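Local coordinates for protein 2-C-methyl-D-erythritol 4-phosphate cytidylyltransferase (Thermus thermophilus HB8, PDB 2PX7) that probably catalyses the formation of 4-diphosphocytidyl-2-C-methyl-D-erythritol and diphosphate from CTP and 2-C-methyl-D-erythritol 4-phosphate in isoprenoid biosynthesis, at residues 60-65 against 117-122; 47-52 against 216-221. All coordinates share one frame; numbering follows the deposited sequence.

Interaction 1 of 2, residues 60-65 against 117-122; sequences AAFRDA and PFVSRG
The apolar part of this contact is a methyl group set against a valine branch: Ala61 CB lies 3.6 Å from Val119 CG2, where the two backbones come closest. The same methyl also sits 3.7 Å from Val119 O, so Ala61 covers both side chain and carbonyl. Chi1 of Val119 (-63°) puts CG2 between its own backbone N and carbonyl carbon, and this is the branch that faces helix 54-61. Phe62, the first residue to leave that helix, adds a looser, oblique contact from ring atom CE2, 4.4 Å from Val119 CG2; its ring also meets His112.

The ionic part is a salt bridge, Asp64 OD2 to Arg121 NH1 at 2.7 Å. Asp64 belongs to the type I turn Phe62-Ala65, and Arg121 opens helix 121-134 just after Ser120, whose OG caps Leu123 N. The arginine chain bends at chi2 and chi3 to bring NH1 to OD2, which lies at the guanidinium edge, near its plane, with the carboxylate plane turned 56° from it. The single short pair implies a one-point ionic link rather than a two-pronged one, while methyl packing joins the helix end to the loop at Val119.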
# COMPACT_ATOMS: atom_id res chain seq x y z
N ALA A 60 15.48 4.16 -17.10
CA ALA A 60 15.93 5.43 -16.52
C ALA A 60 16.37 5.28 -15.06
O ALA A 60 17.40 5.83 -14.67
CB ALA A 60 14.83 6.50 -16.66
N ALA A 61 15.61 4.53 -14.27
CA ALA A 61 15.95 4.29 -12.85
C ALA A 61 17.28 3.56 -12.65
O ALA A 61 17.96 3.75 -11.63
CB ALA A 61 14.82 3.54 -12.15
N PHE A 62 17.66 2.73 -13.63
CA PHE A 62 18.90 1.97 -13.55
C PHE A 62 19.95 2.41 -14.59
O PHE A 62 20.78 1.61 -15.02
CB PHE A 62 18.59 0.46 -13.66
CG PHE A 62 17.77 -0.08 -12.52
CD1 PHE A 62 18.35 -0.36 -11.30
CD2 PHE A 62 16.40 -0.29 -12.67
CE1 PHE A 62 17.59 -0.86 -10.24
CE2 PHE A 62 15.64 -0.79 -11.62
CZ PHE A 62 16.24 -1.07 -10.41
N ARG A 63 19.94 3.68 -14.98
CA ARG A 63 20.79 4.11 -16.11
C ARG A 63 22.28 4.15 -15.77
O ARG A 63 23.12 4.11 -16.65
CB ARG A 63 20.28 5.42 -16.73
CG ARG A 63 20.67 6.71 -16.04
CD ARG A 63 20.16 7.90 -16.88
NE ARG A 63 19.12 8.67 -16.18
CZ ARG A 63 18.02 9.17 -16.74
NH1 ARG A 63 17.75 8.97 -18.04
NH2 ARG A 63 17.16 9.86 -15.99
N ASP A 64 22.59 4.18 -14.48
CA ASP A 64 23.96 4.12 -14.00
C ASP A 64 24.53 2.69 -13.85
O ASP A 64 25.71 2.54 -13.53
CB ASP A 64 24.05 4.84 -12.65
CG ASP A 64 23.92 6.35 -12.79
OD1 ASP A 64 24.44 6.89 -13.79
OD2 ASP A 64 23.29 6.98 -11.91
N ALA A 65 23.69 1.68 -14.09
CA ALA A 65 24.12 0.27 -13.98
C ALA A 65 25.01 -0.15 -15.13
O ALA A 65 24.77 0.24 -16.27
CB ALA A 65 22.90 -0.66 -13.89
N PRO A 117 7.58 1.50 -11.67
CA PRO A 117 8.38 2.50 -12.40
C PRO A 117 9.05 3.60 -11.56
O PRO A 117 10.09 4.12 -11.96
CB PRO A 117 7.37 3.12 -13.37
CG PRO A 117 6.04 2.95 -12.68
CD PRO A 117 6.13 1.65 -11.93
N PHE A 118 8.47 3.94 -10.40
CA PHE A 118 8.95 5.10 -9.64
C PHE A 118 9.84 4.68 -8.49
O PHE A 118 9.53 4.85 -7.31
CB PHE A 118 7.77 5.99 -9.19
CG PHE A 118 6.82 6.33 -10.31
CD1 PHE A 118 7.28 6.95 -11.47
CD2 PHE A 118 5.46 6.04 -10.21
CE1 PHE A 118 6.42 7.26 -12.51
CE2 PHE A 118 4.58 6.36 -11.25
CZ PHE A 118 5.06 6.97 -12.40
N VAL A 119 10.97 4.09 -8.85
CA VAL A 119 11.96 3.70 -7.87
C VAL A 119 13.04 4.76 -7.93
O VAL A 119 13.52 5.10 -9.02
CB VAL A 119 12.48 2.23 -8.07
CG1 VAL A 119 11.34 1.25 -7.89
CG2 VAL A 119 13.07 2.02 -9.42
N SER A 120 13.39 5.30 -6.77
CA SER A 120 14.31 6.42 -6.67
C SER A 120 15.74 5.91 -6.65
O SER A 120 15.99 4.73 -6.37
CB SER A 120 14.04 7.24 -5.40
OG SER A 120 14.28 6.48 -4.22
N ARG A 121 16.67 6.82 -6.94
CA ARG A 121 18.09 6.52 -6.86
C ARG A 121 18.46 6.14 -5.44
O ARG A 121 19.32 5.28 -5.22
CB ARG A 121 18.93 7.72 -7.35
CG ARG A 121 20.20 7.29 -8.08
CD ARG A 121 21.40 8.17 -7.73
NE ARG A 121 22.54 7.39 -7.21
CZ ARG A 121 23.39 6.68 -7.96
NH1 ARG A 121 23.26 6.62 -9.28
NH2 ARG A 121 24.39 6.01 -7.37
N GLY A 122 17.82 6.79 -4.47
CA GLY A 122 17.97 6.44 -3.06
C GLY A 122 17.64 4.99 -2.76
O GLY A 122 18.39 4.32 -2.07

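Interaction 2 of 2, residues 47-52 against 216-221; sequences LQVGGR and FKITHP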
# COMPACT_ATOMS: atom_id res chain seq x y z
N LEU A 47 3.35 -0.79 -21.53
CA LEU A 47 2.26 0.03 -21.01
C LEU A 47 2.74 1.46 -20.80
O LEU A 47 3.74 1.70 -20.10
CB LEU A 47 1.69 -0.55 -19.71
CG LEU A 47 0.51 0.18 -19.04
CD1 LEU A 47 -0.82 -0.13 -19.71
CD2 LEU A 47 0.45 -0.16 -17.56
N GLN A 48 2.05 2.42 -21.42
CA GLN A 48 2.38 3.84 -21.30
C GLN A 48 1.92 4.40 -19.96
O GLN A 48 0.80 4.17 -19.53
CB GLN A 48 1.76 4.66 -22.44
CG GLN A 48 2.60 4.74 -23.71
CD GLN A 48 3.64 5.84 -23.67
OE1 GLN A 48 3.44 6.90 -23.08
NE2 GLN A 48 4.78 5.60 -24.32
N VAL A 49 2.82 5.14 -19.31
CA VAL A 49 2.52 5.84 -18.08
C VAL A 49 3.15 7.22 -18.22
O VAL A 49 4.37 7.38 -18.06
CB VAL A 49 3.09 5.10 -16.82
CG1 VAL A 49 2.76 5.86 -15.54
CG2 VAL A 49 2.56 3.67 -16.72
N GLY A 50 2.32 8.20 -18.57
CA GLY A 50 2.72 9.61 -18.65
C GLY A 50 3.90 9.98 -19.53
O GLY A 50 4.80 10.72 -19.11
N GLY A 51 3.90 9.49 -20.77
CA GLY A 51 4.95 9.85 -21.72
C GLY A 51 6.25 9.06 -21.61
O GLY A 51 7.32 9.53 -22.03
N ARG A 52 6.15 7.86 -21.03
CA ARG A 52 7.21 6.85 -21.02
C ARG A 52 6.53 5.51 -20.80
O ARG A 52 5.58 5.42 -20.02
CB ARG A 52 8.21 7.10 -19.89
CG ARG A 52 9.40 7.96 -20.24
CD ARG A 52 10.14 8.35 -18.99
NE ARG A 52 11.48 8.83 -19.29
CZ ARG A 52 12.42 9.07 -18.37
NH1 ARG A 52 12.16 8.88 -17.08
NH2 ARG A 52 13.62 9.50 -18.75
N PHE A 216 5.46 1.61 -5.74
CA PHE A 216 4.31 0.72 -5.76
C PHE A 216 4.21 0.01 -7.10
O PHE A 216 4.72 0.48 -8.13
CB PHE A 216 3.00 1.47 -5.42
CG PHE A 216 2.65 2.59 -6.37
CD1 PHE A 216 1.87 2.35 -7.50
CD2 PHE A 216 3.10 3.88 -6.14
CE1 PHE A 216 1.55 3.39 -8.39
CE2 PHE A 216 2.79 4.91 -7.03
CZ PHE A 216 2.02 4.67 -8.15
N LYS A 217 3.55 -1.14 -7.09
CA LYS A 217 3.40 -1.96 -8.28
C LYS A 217 2.12 -1.53 -8.98
O LYS A 217 1.10 -1.36 -8.34
CB LYS A 217 3.34 -3.45 -7.90
CG LYS A 217 3.27 -4.41 -9.07
CD LYS A 217 3.33 -5.89 -8.66
CE LYS A 217 3.82 -6.75 -9.84
NZ LYS A 217 3.48 -8.21 -9.73
N ILE A 218 2.18 -1.32 -10.30
CA ILE A 218 0.98 -1.05 -11.08
C ILE A 218 0.33 -2.37 -11.46
O ILE A 218 0.84 -3.10 -12.34
CB ILE A 218 1.25 -0.19 -12.33
CG1 ILE A 218 1.86 1.15 -11.93
CG2 ILE A 218 -0.05 -0.01 -13.14
CD1 ILE A 218 2.37 1.99 -13.09
N THR A 219 -0.76 -2.70 -10.78
CA THR A 219 -1.46 -3.95 -11.00
C THR A 219 -2.86 -3.72 -11.55
O THR A 219 -3.24 -4.31 -12.57
CB THR A 219 -1.56 -4.73 -9.70
OG1 THR A 219 -0.25 -4.91 -9.15
CG2 THR A 219 -2.21 -6.09 -9.93
N HIS A 220 -3.62 -2.86 -10.88
CA HIS A 220 -5.05 -2.71 -11.13
C HIS A 220 -5.30 -1.35 -11.79
O HIS A 220 -4.41 -0.50 -11.78
CB HIS A 220 -5.83 -2.85 -9.81
CG HIS A 220 -5.65 -4.17 -9.11
ND1 HIS A 220 -4.94 -4.30 -7.93
CD2 HIS A 220 -6.12 -5.41 -9.40
CE1 HIS A 220 -4.96 -5.56 -7.54
NE2 HIS A 220 -5.68 -6.25 -8.41
N PRO A 221 -6.48 -1.16 -12.41
CA PRO A 221 -6.76 0.08 -13.16
C PRO A 221 -6.55 1.38 -12.38
O PRO A 221 -6.01 2.33 -12.94
CB PRO A 221 -8.23 -0.08 -13.57
CG PRO A 221 -8.39 -1.54 -13.70
CD PRO A 221 -7.62 -2.09 -12.52
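Val49 and Ile218 reach toward each other tip to tip, CG2 of the valine 4.0 Å from CD1 of the isoleucine, joining two loops of the Rossmann-like α/β fold of the IspD cytidylyltransferases. Segment 47-52 leads into helix 54-61, and segment 216-221 leads into helix 221-231. A second, more distant touch runs from Leu47 CD2 to Ile218 CG2 at 4.5 Å, so the two branches of the isoleucine serve different partners. With chi1 at -59° and chi2 extended at 171°, Ile218 carries CD1 out to the valine, while CG2 is left for the leucine. The contact is wholly apolar and its backbones stay well apart, with Val49 CA and Ile218 CA 9.9 Å from each other.

Around this first shell, Leu54 of helix 54-61 touches all three side chains, and Ala227 of helix 221-231 packs on both Val49 and Ile218. Asp223 OD2 accepts hydrogen bonds from the backbone N atoms of Thr219 and His220, just ahead of helix 221-231, and Ile218 O accepts one from NZ of Lys44, a predicted transition-state stabiliser. The neighbouring Lys217 is predicted to position the substrate 2-C-methyl-D-erythritol 4-phosphate for nucleophilic attack.

Val49 sits at the start of a tight turn through Gly50 and Gly51, both at positive phi. Its carbonyl O accepts a hydrogen bond from Trp57 NE1, and across the turn Val49 N donates to Arg52 O at 2.9 Å.

Interaction 1 is nested within the chain loop closed by interaction 2, and their centres lie 16 Å apart. They meet through Pro117 and Phe118: Pro117 CG is 3.8 Å from Ile218 CD1, and Phe118 CZ is 4.0 Å from Val49 CG1. Segment 117-122 thus contributes to both apolar clusters, and helix 54-61 leads from one to the other, Leu54 packing at interaction 2 and Ala61 at interaction 1. Interaction 2 lies nearer the predicted active-site residues: segment 216-221 carries Lys217, which itself takes no part in the contact with 47-52, and the side chain of Leu47 is about 4 Å from that of Lys44. From interaction 1, the side chain of Val119 is about 9 Å from that of Lys217.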